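Side-chain contacts in type III secretion system effector protein ExoU (PDB 4QMK), which probably acts as a patatin-like phospholipase injected by type III secretion, and reaches the plasma membrane through a domain that binds phosphatidylinositol 4,5-bisphosphate: residues Ile49-His52 against Arg56-Val59; His436-Pro439 against Asp443-Met446; Pro140-Leu145 against Ser277-Gly282; Ala105-Ala110 against Leu243-Thr248; Thr495-Thr500 against Phe535-Gln540. One frame throughout, in Å; residues are numbered along the deposited sequence.

Contact 1: residues Ile49-His52 against Arg56-Val59; sequences IYRH and RVEV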
# COMPACT_ATOMS: atom_id res chain seq x y z
N ILE A 49 -44.81 -12.22 -17.79
CA ILE A 49 -45.11 -13.20 -16.80
C ILE A 49 -46.45 -13.83 -17.09
O ILE A 49 -47.45 -13.10 -17.21
CB ILE A 49 -45.21 -12.56 -15.43
CG1 ILE A 49 -43.93 -11.84 -15.09
CG2 ILE A 49 -45.48 -13.64 -14.38
CD1 ILE A 49 -43.96 -11.17 -13.72
N TYR A 50 -46.48 -15.17 -17.20
CA TYR A 50 -47.73 -15.91 -17.47
C TYR A 50 -47.97 -16.92 -16.35
O TYR A 50 -47.01 -17.44 -15.76
CB TYR A 50 -47.64 -16.71 -18.77
CG TYR A 50 -47.35 -15.93 -20.04
CD1 TYR A 50 -46.04 -15.74 -20.48
CD2 TYR A 50 -48.37 -15.47 -20.84
CE1 TYR A 50 -45.76 -15.02 -21.64
CE2 TYR A 50 -48.11 -14.77 -21.99
CZ TYR A 50 -46.81 -14.53 -22.38
OH TYR A 50 -46.58 -13.87 -23.55
N ARG A 51 -49.24 -17.21 -16.08
CA ARG A 51 -49.59 -18.23 -15.08
C ARG A 51 -50.48 -19.31 -15.68
O ARG A 51 -51.45 -19.03 -16.38
CB ARG A 51 -50.29 -17.60 -13.87
CG ARG A 51 -50.85 -18.64 -12.88
CD ARG A 51 -51.12 -18.08 -11.48
NE ARG A 51 -52.01 -16.96 -11.58
CZ ARG A 51 -51.98 -15.90 -10.80
NH1 ARG A 51 -51.10 -15.78 -9.80
NH2 ARG A 51 -52.83 -14.93 -11.03
N HIS A 52 -50.14 -20.56 -15.38
CA HIS A 52 -50.93 -21.72 -15.82
C HIS A 52 -52.02 -22.03 -14.79
O HIS A 52 -52.15 -21.35 -13.79
CB HIS A 52 -50.00 -22.93 -16.02
CG HIS A 52 -49.00 -22.76 -17.12
ND1 HIS A 52 -47.74 -22.24 -16.92
CD2 HIS A 52 -49.10 -23.01 -18.45
CE1 HIS A 52 -47.10 -22.18 -18.08
NE2 HIS A 52 -47.90 -22.65 -19.02
N ARG A 56 -48.29 -22.78 -11.80
CA ARG A 56 -46.98 -22.66 -12.35
C ARG A 56 -46.91 -21.28 -13.01
O ARG A 56 -47.81 -20.87 -13.74
CB ARG A 56 -46.74 -23.74 -13.44
CG ARG A 56 -46.66 -25.19 -12.95
CD ARG A 56 -45.30 -25.51 -12.34
NE ARG A 56 -44.24 -25.48 -13.35
CZ ARG A 56 -42.93 -25.27 -13.11
NH1 ARG A 56 -42.48 -25.05 -11.88
NH2 ARG A 56 -42.08 -25.26 -14.13
N VAL A 57 -45.80 -20.59 -12.80
CA VAL A 57 -45.58 -19.31 -13.42
C VAL A 57 -44.35 -19.35 -14.32
O VAL A 57 -43.35 -19.96 -14.00
CB VAL A 57 -45.45 -18.22 -12.36
CG1 VAL A 57 -44.82 -16.96 -12.89
CG2 VAL A 57 -46.83 -17.92 -11.80
N GLU A 58 -44.45 -18.64 -15.42
CA GLU A 58 -43.40 -18.57 -16.42
C GLU A 58 -42.99 -17.09 -16.68
O GLU A 58 -43.83 -16.25 -16.99
CB GLU A 58 -43.98 -19.23 -17.66
CG GLU A 58 -43.46 -18.80 -18.99
CD GLU A 58 -44.27 -19.40 -20.14
OE1 GLU A 58 -45.10 -20.31 -19.90
OE2 GLU A 58 -44.03 -18.98 -21.30
N VAL A 59 -41.71 -16.79 -16.55
CA VAL A 59 -41.19 -15.47 -16.80
C VAL A 59 -40.33 -15.49 -18.04
O VAL A 59 -39.46 -16.29 -18.15
CB VAL A 59 -40.30 -15.01 -15.65
CG1 VAL A 59 -39.76 -13.62 -15.91
CG2 VAL A 59 -41.06 -15.05 -14.32
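The carboxylate of Glu58 meets two rings, that of Tyr50 on the partner strand and that of His52 just beyond its end. Glu58 OE1 sits at the edge of the imidazole, near its plane, 3.3 Å from His52 CE1, and the carboxylate is turned 29° from this ring. The other carboxylate oxygen, Glu58 OE2, approaches Tyr50 CD1 obliquely at 3.9 Å, the phenol and carboxylate planes being 50° apart. Glu58 reaches this position because CG stands anti to the backbone N (chi1 152°) and the chain stays extended beyond it. There OE2 also forms a salt bridge with Arg435, while Lys35 makes a cation-pi contact with the tyrosine. The strands are the arms of a beta hairpin, 47-51 and 57-61, in a four-stranded antiparallel sheet. Tyr50 and Glu58 are a hydrogen-bonded pair, with Tyr50 N to Glu58 O at 2.9 Å and Glu58 N to Tyr50 O at 2.8 Å. Beside the turn His52 N gives a further bond to Arg56 O, 2.9 Å long, and His52 ND1 adds a weak one to the same oxygen at 3.5 Å. On the opposite face Ile49 CG2 touches Val57 CG1 at 3.7 Å, and the other methyl of Val57 packs on Arg51 CB. Helix 441-446 lies against Val57 and Val59 here, whereas the guanidinium of Arg51 runs off to a salt bridge with Asp463.

Contact 2: residues His436-Pro439 against Asp443-Met446; sequences HEFP and DAVM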
# COMPACT_ATOMS: atom_id res chain seq x y z
N HIS A 436 -38.05 -18.73 -17.91
CA HIS A 436 -37.69 -19.30 -16.62
C HIS A 436 -38.95 -19.67 -15.93
O HIS A 436 -39.82 -18.86 -15.83
CB HIS A 436 -36.94 -18.27 -15.79
CG HIS A 436 -35.66 -17.83 -16.40
ND1 HIS A 436 -34.58 -18.67 -16.53
CD2 HIS A 436 -35.28 -16.65 -16.93
CE1 HIS A 436 -33.58 -18.03 -17.11
NE2 HIS A 436 -33.98 -16.80 -17.36
N GLU A 437 -39.05 -20.89 -15.44
CA GLU A 437 -40.28 -21.37 -14.83
C GLU A 437 -40.12 -21.40 -13.33
O GLU A 437 -39.02 -21.62 -12.83
CB GLU A 437 -40.60 -22.76 -15.32
CG GLU A 437 -40.35 -22.99 -16.81
CD GLU A 437 -40.82 -24.35 -17.28
OE1 GLU A 437 -39.96 -25.16 -17.72
OE2 GLU A 437 -42.03 -24.63 -17.17
N PHE A 438 -41.22 -21.21 -12.61
CA PHE A 438 -41.22 -21.19 -11.15
C PHE A 438 -42.49 -21.86 -10.65
O PHE A 438 -43.52 -21.78 -11.29
CB PHE A 438 -41.20 -19.74 -10.64
CG PHE A 438 -39.99 -18.94 -11.09
CD1 PHE A 438 -39.99 -18.24 -12.28
CD2 PHE A 438 -38.88 -18.87 -10.29
CE1 PHE A 438 -38.86 -17.53 -12.67
CE2 PHE A 438 -37.75 -18.17 -10.67
CZ PHE A 438 -37.74 -17.50 -11.85
N PRO A 439 -42.43 -22.51 -9.50
CA PRO A 439 -43.61 -23.16 -8.93
C PRO A 439 -44.71 -22.20 -8.63
O PRO A 439 -45.85 -22.61 -8.56
CB PRO A 439 -43.10 -23.70 -7.61
CG PRO A 439 -41.66 -23.98 -7.85
CD PRO A 439 -41.19 -22.89 -8.80
N ASP A 443 -42.38 -17.25 -5.96
CA ASP A 443 -41.00 -17.65 -6.24
C ASP A 443 -40.37 -16.86 -7.39
O ASP A 443 -39.19 -16.55 -7.36
CB ASP A 443 -40.94 -19.15 -6.56
CG ASP A 443 -41.18 -20.01 -5.36
OD1 ASP A 443 -40.62 -19.71 -4.29
OD2 ASP A 443 -41.94 -20.98 -5.47
N ALA A 444 -41.18 -16.52 -8.38
CA ALA A 444 -40.72 -15.65 -9.46
C ALA A 444 -40.40 -14.26 -8.89
O ALA A 444 -39.35 -13.70 -9.19
CB ALA A 444 -41.78 -15.58 -10.55
N VAL A 445 -41.27 -13.73 -8.03
CA VAL A 445 -41.02 -12.43 -7.42
C VAL A 445 -39.77 -12.46 -6.57
O VAL A 445 -38.96 -11.53 -6.61
CB VAL A 445 -42.18 -11.96 -6.56
CG1 VAL A 445 -41.78 -10.81 -5.67
CG2 VAL A 445 -43.35 -11.58 -7.42
N MET A 446 -39.52 -13.58 -5.89
CA MET A 446 -38.29 -13.71 -5.08
C MET A 446 -37.03 -13.69 -5.95
O MET A 446 -35.93 -13.38 -5.45
CB MET A 446 -38.29 -14.99 -4.23
CG MET A 446 -39.41 -15.14 -3.21
SD MET A 446 -39.17 -14.25 -1.65
CE MET A 446 -39.54 -12.58 -2.21
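Phe438 lays one face of its ring over the backbone and methyl group of Ala444. This is a strand-to-helix packing contact: strand 434-438, at one margin of the four-stranded antiparallel sheet, leads through a short connection into helix 441-446, which folds back on the sheet. Ala444 CA stands 3.8 Å from the centroid of the Phe438 ring, only 12° off the ring normal, a CH-pi contact close to the middle of the ring. The methyl is shifted to one side, with Ala444 CB 3.6 Å from Phe438 CD1. From the same side of the ring plane, but displaced toward Phe438 CD2, the carbonyl oxygen Asp443 O comes in obliquely, 3.8 Å from that carbon. The ring is brought over the helix by a first torsion that sets CG beside the backbone N and anti to the carbonyl carbon (chi1 -60°). Ala444 also packs on Val57 and Val59 of the next strand, so its small side chain lies between helix and sheet. At the start of the helix Ser440 OG is hydrogen-bonded to Asp443 N. The side chains of Asp443 and Pro439 cross at about a right angle, with Asp443 OD2 3.7 Å from Pro439 CB.

Contact 3: residues Pro140-Leu145 against Ser277-Gly282; sequences PVTAWL and SGALPG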
# COMPACT_ATOMS: atom_id res chain seq x y z
N PRO A 140 13.05 1.03 -21.34
CA PRO A 140 13.61 0.19 -20.25
C PRO A 140 12.63 -0.74 -19.51
O PRO A 140 12.97 -1.90 -19.28
CB PRO A 140 14.23 1.22 -19.28
CG PRO A 140 14.26 2.52 -20.03
CD PRO A 140 13.14 2.47 -21.02
N VAL A 141 11.44 -0.26 -19.17
CA VAL A 141 10.48 -1.08 -18.45
C VAL A 141 10.14 -2.33 -19.23
O VAL A 141 10.17 -3.44 -18.69
CB VAL A 141 9.19 -0.30 -18.13
CG1 VAL A 141 8.11 -1.25 -17.60
CG2 VAL A 141 9.49 0.79 -17.11
N THR A 142 9.80 -2.17 -20.49
CA THR A 142 9.52 -3.30 -21.33
C THR A 142 10.70 -4.24 -21.35
O THR A 142 10.56 -5.44 -21.17
CB THR A 142 9.26 -2.87 -22.80
OG1 THR A 142 8.14 -1.97 -22.87
CG2 THR A 142 9.01 -4.12 -23.70
N ALA A 143 11.87 -3.68 -21.57
CA ALA A 143 13.06 -4.45 -21.69
C ALA A 143 13.26 -5.25 -20.43
O ALA A 143 13.56 -6.43 -20.47
CB ALA A 143 14.25 -3.54 -21.93
N TRP A 144 13.11 -4.59 -19.30
CA TRP A 144 13.29 -5.27 -18.04
C TRP A 144 12.37 -6.48 -17.91
O TRP A 144 12.76 -7.52 -17.36
CB TRP A 144 13.04 -4.32 -16.88
CG TRP A 144 13.21 -4.98 -15.58
CD1 TRP A 144 14.38 -5.17 -14.92
CD2 TRP A 144 12.19 -5.53 -14.77
NE1 TRP A 144 14.15 -5.82 -13.73
CE2 TRP A 144 12.80 -6.05 -13.61
CE3 TRP A 144 10.81 -5.61 -14.90
CZ2 TRP A 144 12.09 -6.65 -12.58
CZ3 TRP A 144 10.08 -6.24 -13.88
CH2 TRP A 144 10.73 -6.75 -12.74
N LEU A 145 11.14 -6.35 -18.40
CA LEU A 145 10.24 -7.44 -18.33
C LEU A 145 10.71 -8.67 -19.07
O LEU A 145 10.50 -9.78 -18.57
CB LEU A 145 8.85 -7.02 -18.77
CG LEU A 145 8.13 -6.30 -17.65
CD1 LEU A 145 7.04 -5.41 -18.21
CD2 LEU A 145 7.56 -7.31 -16.65
N SER A 277 0.99 -4.25 -19.40
CA SER A 277 0.10 -5.17 -20.01
C SER A 277 0.50 -5.45 -21.42
O SER A 277 0.57 -6.58 -21.83
CB SER A 277 -1.31 -4.62 -19.95
OG SER A 277 -2.18 -5.44 -20.67
N GLY A 278 0.79 -4.40 -22.16
CA GLY A 278 1.14 -4.55 -23.55
C GLY A 278 2.49 -5.19 -23.82
O GLY A 278 2.71 -5.72 -24.88
N ALA A 279 3.40 -5.13 -22.86
CA ALA A 279 4.74 -5.64 -23.05
C ALA A 279 5.00 -6.95 -22.44
O ALA A 279 6.16 -7.26 -22.18
CB ALA A 279 5.71 -4.73 -22.38
N LEU A 280 3.99 -7.71 -22.04
CA LEU A 280 4.34 -8.97 -21.31
C LEU A 280 5.27 -9.94 -22.11
O LEU A 280 5.16 -10.07 -23.33
CB LEU A 280 3.10 -9.64 -20.78
CG LEU A 280 2.51 -8.73 -19.73
CD1 LEU A 280 1.07 -9.04 -19.51
CD2 LEU A 280 3.28 -8.91 -18.47
N PRO A 281 6.25 -10.54 -21.40
CA PRO A 281 7.21 -11.42 -22.05
C PRO A 281 6.56 -12.66 -22.62
O PRO A 281 5.68 -13.25 -21.96
CB PRO A 281 8.13 -11.84 -20.88
CG PRO A 281 7.28 -11.74 -19.67
CD PRO A 281 6.44 -10.54 -19.93
N GLY A 282 6.91 -12.98 -23.85
CA GLY A 282 6.63 -14.27 -24.46
C GLY A 282 7.85 -15.07 -24.07
O GLY A 282 7.83 -16.29 -24.03
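Thr142 meets Ala279 with every atom of its side chain. Its CB is 4.0 Å from the methyl carbon of Ala279, Ala279 CB. From there the chain forks: Thr142 CG2 reaches Ala279 CB at 3.6 Å, and Thr142 OG1 passes the same methyl at 3.7 Å. With CG2 anti to the backbone N and OG1 beside it (chi1 -60°), the hydroxyl is turned back along the chain, where it is hydrogen-bonded to Asp139 OD2. The contact joins helix 140-157, by its first turns, to the loop leaving helix 270-278, within the patatin-like phospholipase domain, and Ala279 is the residue at which the latter helix gives way to irregular backbone. One turn further along, Leu145 packs more loosely. Its CB lies 4.3 Å from Ala279 O, and its branch atom CD1 is 4.4 Å from Ala279 CB. Pro281 then sets its ring against the backbone of the helix, with CB 3.9 Å from Leu145 O. Trp144 of the same helix faces the second subunit, its NE1 hydrogen-bonded to Ser158 OG there, while Pro140 packs on Pro160 of that subunit.

Contact 4: residues Ala105-Ala110 against Leu243-Thr248; sequences AGAICA and LNITGT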
# COMPACT_ATOMS: atom_id res chain seq x y z
N ALA A 105 -2.63 -5.49 -25.68
CA ALA A 105 -2.58 -4.13 -26.23
C ALA A 105 -3.92 -3.38 -26.24
O ALA A 105 -4.00 -2.24 -26.69
CB ALA A 105 -1.95 -4.16 -27.62
N GLY A 106 -4.99 -4.04 -25.78
CA GLY A 106 -6.35 -3.43 -25.67
C GLY A 106 -6.47 -2.68 -24.37
O GLY A 106 -7.48 -2.01 -24.08
N ALA A 107 -5.45 -2.81 -23.54
CA ALA A 107 -5.43 -2.11 -22.31
C ALA A 107 -5.44 -0.58 -22.52
O ALA A 107 -6.17 0.15 -21.84
CB ALA A 107 -4.24 -2.58 -21.48
N ILE A 108 -4.66 -0.12 -23.46
CA ILE A 108 -4.60 1.29 -23.83
C ILE A 108 -5.99 1.86 -24.10
O ILE A 108 -6.42 2.85 -23.48
CB ILE A 108 -3.83 1.48 -25.14
CG1 ILE A 108 -2.41 0.98 -25.02
CG2 ILE A 108 -3.86 2.94 -25.57
CD1 ILE A 108 -1.71 0.94 -26.37
N CYS A 109 -6.69 1.20 -24.99
CA CYS A 109 -7.99 1.59 -25.39
C CYS A 109 -8.91 1.53 -24.18
O CYS A 109 -9.62 2.50 -23.87
CB CYS A 109 -8.34 0.72 -26.61
SG CYS A 109 -7.06 0.55 -27.90
N ALA A 110 -8.86 0.43 -23.43
CA ALA A 110 -9.70 0.31 -22.30
C ALA A 110 -9.47 1.46 -21.35
O ALA A 110 -10.42 2.02 -20.83
CB ALA A 110 -9.43 -0.98 -21.60
N LEU A 243 -12.05 -0.02 -14.29
CA LEU A 243 -11.15 -0.55 -15.31
C LEU A 243 -10.43 -1.78 -14.83
O LEU A 243 -9.97 -1.80 -13.68
CB LEU A 243 -10.13 0.51 -15.68
CG LEU A 243 -8.98 0.13 -16.63
CD1 LEU A 243 -9.52 -0.19 -18.01
CD2 LEU A 243 -8.01 1.28 -16.72
N ASN A 244 -10.34 -2.78 -15.71
CA ASN A 244 -9.48 -3.94 -15.54
C ASN A 244 -8.53 -3.98 -16.68
O ASN A 244 -8.93 -4.04 -17.82
CB ASN A 244 -10.25 -5.23 -15.68
CG ASN A 244 -11.01 -5.54 -14.50
OD1 ASN A 244 -10.47 -5.99 -13.53
ND2 ASN A 244 -12.27 -5.28 -14.55
N ILE A 245 -7.26 -4.05 -16.37
CA ILE A 245 -6.28 -4.27 -17.35
C ILE A 245 -5.70 -5.67 -17.09
O ILE A 245 -5.34 -6.03 -15.96
CB ILE A 245 -5.23 -3.19 -17.29
CG1 ILE A 245 -5.88 -1.94 -17.76
CG2 ILE A 245 -4.04 -3.56 -18.18
CD1 ILE A 245 -4.90 -0.81 -18.05
N THR A 246 -5.61 -6.46 -18.14
CA THR A 246 -5.24 -7.85 -18.03
C THR A 246 -4.23 -8.28 -19.04
O THR A 246 -4.08 -7.65 -20.06
CB THR A 246 -6.50 -8.69 -18.23
OG1 THR A 246 -7.41 -8.36 -17.17
CG2 THR A 246 -6.21 -10.15 -18.15
N GLY A 247 -3.54 -9.36 -18.76
CA GLY A 247 -2.65 -9.91 -19.76
C GLY A 247 -1.98 -11.16 -19.36
O GLY A 247 -1.99 -11.54 -18.20
N THR A 248 -1.34 -11.79 -20.32
CA THR A 248 -0.71 -13.06 -20.04
C THR A 248 0.72 -13.07 -20.46
O THR A 248 1.02 -12.84 -21.61
CB THR A 248 -1.43 -14.15 -20.81
OG1 THR A 248 -2.83 -14.10 -20.47
CG2 THR A 248 -0.85 -15.51 -20.49
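Ala110, whose methyl rests on Leu243, has its backbone N bound to Gly106 O at 2.9 Å, an i to i+4 backbone bond. Ala107 and Ala110 both point toward the strand: Ala107 meets Ile245 and Ala110 meets Leu243, one methyl against one branched side chain in each case. Ile245 touches the methyl of Ala107 with both branches: Ala107 CB lies 3.4 Å from Ile245 CG2 and 3.9 Å from Ile245 CD1. The first torsion of Ile245 (chi1 -70°) puts CG2 anti to the backbone N and CG1 beside it, which brings both branches to the same methyl. The setting is the alpha/beta core of the patatin-like phospholipase domain. The turn from strand 99-103 to helix 107-114 carries a GxSxG pattern, Gly102, Ser104 and Gly106, consistent with the nucleophile elbow of this family, in which Ser104 would be the nucleophile. Helix 107-114 packs on strand 242-251, which runs parallel to strand 99-103 beside it in the sheet. Leu243 stretches toward the helix with CG anti to the backbone N (chi1 173°), and its CD1 touches Ala110 CB at 3.7 Å; the same CD1 is 3.7 Å from Ala110 O. Ala274 and Ser277 of helix 270-278 touch both Ala107 and Ile245, while Phe227 and Leu230 of helix 227-236 lie against Leu243.

Contact 5: residues Thr495-Thr500 against Phe535-Gln540; sequences TSLVIT and FQQLLQ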
# COMPACT_ATOMS: atom_id res chain seq x y z
N THR A 495 -16.63 2.11 16.79
CA THR A 495 -16.34 1.46 15.50
C THR A 495 -16.35 -0.07 15.62
O THR A 495 -16.64 -0.75 14.62
CB THR A 495 -15.03 1.93 14.83
OG1 THR A 495 -13.90 1.58 15.64
CG2 THR A 495 -15.04 3.45 14.57
N SER A 496 -16.05 -0.63 16.79
CA SER A 496 -16.16 -2.09 16.95
C SER A 496 -17.62 -2.36 17.26
O SER A 496 -18.16 -1.83 18.24
CB SER A 496 -15.25 -2.66 18.04
OG SER A 496 -15.83 -2.49 19.32
N LEU A 497 -18.24 -3.17 16.42
CA LEU A 497 -19.66 -3.44 16.53
C LEU A 497 -20.03 -4.48 17.56
O LEU A 497 -19.32 -5.49 17.75
CB LEU A 497 -20.19 -3.89 15.19
CG LEU A 497 -21.69 -4.08 15.05
CD1 LEU A 497 -22.47 -2.81 15.33
CD2 LEU A 497 -21.98 -4.54 13.64
N VAL A 498 -21.16 -4.22 18.22
CA VAL A 498 -21.75 -5.14 19.19
C VAL A 498 -23.24 -5.20 18.96
O VAL A 498 -23.83 -4.35 18.29
CB VAL A 498 -21.47 -4.70 20.64
CG1 VAL A 498 -19.97 -4.73 20.93
CG2 VAL A 498 -22.07 -3.32 20.92
N ILE A 499 -23.86 -6.23 19.50
CA ILE A 499 -25.28 -6.40 19.34
C ILE A 499 -25.97 -5.60 20.42
O ILE A 499 -26.21 -6.08 21.52
CB ILE A 499 -25.67 -7.89 19.35
CG1 ILE A 499 -25.00 -8.58 18.14
CG2 ILE A 499 -27.18 -8.04 19.27
CD1 ILE A 499 -24.84 -10.08 18.28
N THR A 500 -26.24 -4.34 20.08
CA THR A 500 -26.96 -3.43 20.96
C THR A 500 -28.42 -3.90 21.08
O THR A 500 -28.84 -4.78 20.32
CB THR A 500 -26.96 -2.01 20.37
OG1 THR A 500 -27.65 -2.02 19.12
CG2 THR A 500 -25.55 -1.52 20.13
N PHE A 535 -23.71 -4.13 6.70
CA PHE A 535 -24.00 -5.53 6.71
C PHE A 535 -22.72 -6.35 6.86
O PHE A 535 -22.68 -7.32 7.65
CB PHE A 535 -24.84 -6.00 5.51
CG PHE A 535 -26.26 -5.44 5.47
CD1 PHE A 535 -26.84 -4.80 6.58
CD2 PHE A 535 -27.06 -5.65 4.36
CE1 PHE A 535 -28.15 -4.36 6.56
CE2 PHE A 535 -28.37 -5.18 4.32
CZ PHE A 535 -28.92 -4.55 5.44
N GLN A 536 -21.67 -5.95 6.18
CA GLN A 536 -20.38 -6.64 6.29
C GLN A 536 -19.90 -6.65 7.74
O GLN A 536 -19.50 -7.69 8.25
CB GLN A 536 -19.33 -6.01 5.35
CG GLN A 536 -19.45 -6.46 3.91
CD GLN A 536 -19.11 -7.94 3.74
OE1 GLN A 536 -18.18 -8.45 4.37
NE2 GLN A 536 -19.85 -8.64 2.90
N GLN A 537 -19.93 -5.51 8.43
CA GLN A 537 -19.46 -5.51 9.84
C GLN A 537 -20.29 -6.49 10.67
O GLN A 537 -19.75 -7.20 11.53
CB GLN A 537 -19.65 -4.18 10.55
CG GLN A 537 -19.04 -2.96 9.94
CD GLN A 537 -19.40 -1.72 10.75
OE1 GLN A 537 -19.93 -0.73 10.20
NE2 GLN A 537 -19.17 -1.77 12.06
N LEU A 538 -21.60 -6.47 10.45
CA LEU A 538 -22.48 -7.35 11.19
C LEU A 538 -22.13 -8.78 10.86
O LEU A 538 -22.08 -9.62 11.77
CB LEU A 538 -23.95 -7.07 10.90
CG LEU A 538 -24.86 -8.05 11.62
CD1 LEU A 538 -24.75 -7.98 13.13
CD2 LEU A 538 -26.28 -7.86 11.17
N LEU A 539 -21.86 -9.08 9.59
CA LEU A 539 -21.45 -10.47 9.24
C LEU A 539 -20.18 -10.89 9.94
O LEU A 539 -20.05 -12.05 10.33
CB LEU A 539 -21.31 -10.67 7.75
CG LEU A 539 -22.64 -10.69 7.01
CD1 LEU A 539 -22.41 -10.83 5.52
CD2 LEU A 539 -23.51 -11.80 7.51
N GLN A 540 -19.24 -9.96 10.13
CA GLN A 540 -18.01 -10.32 10.87
C GLN A 540 -18.33 -10.70 12.30
O GLN A 540 -17.89 -11.73 12.78
CB GLN A 540 -16.98 -9.18 10.84
CG GLN A 540 -16.48 -8.82 9.44
CD GLN A 540 -16.01 -10.05 8.65
OE1 GLN A 540 -15.40 -10.98 9.20
NE2 GLN A 540 -16.32 -10.07 7.35
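The amide of Gln537 is the flat group here, and its nitrogen end is approached by two atoms of the 495-500 loop from opposite sides of the amide plane. Thr495 O lies 3.7 Å from Gln537 NE2, well tilted from that plane and too far for a hydrogen bond. Leu497 CB, tilted to the other side, is 3.9 Å from the same nitrogen. The oxygen end is held from outside the two segments, with Gln537 OE1 hydrogen-bonded to ND2 of Asn491, the last residue of helix 464-491. The chain of Gln537, extended beyond CG, carries the amide out to the loop. Leu497 supplies the apolar part of the contact. Its CG stands anti to the backbone N (chi1 -174°), which aims the branch at the helix, and CD2 comes to rest against the helix backbone, 3.7 Å from Leu538 N. The same methyl is 3.9 Å from Gln537 CB and 4.2 Å from Leu538 CB, so it lies against two successive residues of the helix. Ile487 packs on both Leu497 and Leu538, and Glu217 of the second subunit packs against Thr495 and Ser496. Beyond Leu497 the chain makes an inverse gamma turn centred on Ile499, and Thr500 is the N-cap of helix 501-513. The arrangement is the packing of a connection between two helices, 464-491 and 501-513, on the side of a third, 533-544, in an all-helical region.

Overall arrangement
Contacts 1 and 2 are neighbours in one sheet, their centres 8 Å apart, and are joined by backbone bonds of Val57 and Val59 to Phe438 and His436. Contacts 3 and 4 form a second pair, 14 Å between centres, inside the phospholipase domain; Ser277 of contact 3 links them, its OG hydrogen-bonded to Thr246 O and to the carbonyl oxygen of Ser104, the probable nucleophile. The two pairs lie on opposite sides of the chain's centre, and contacts 2 and 4 are about 25 Å apart at their nearest atoms. Contact 5 stands apart in the helical region, about 15 Å from contact 2 by nearest atoms. Contacts 3 and 5, 45 Å between centres, both touch the second subunit.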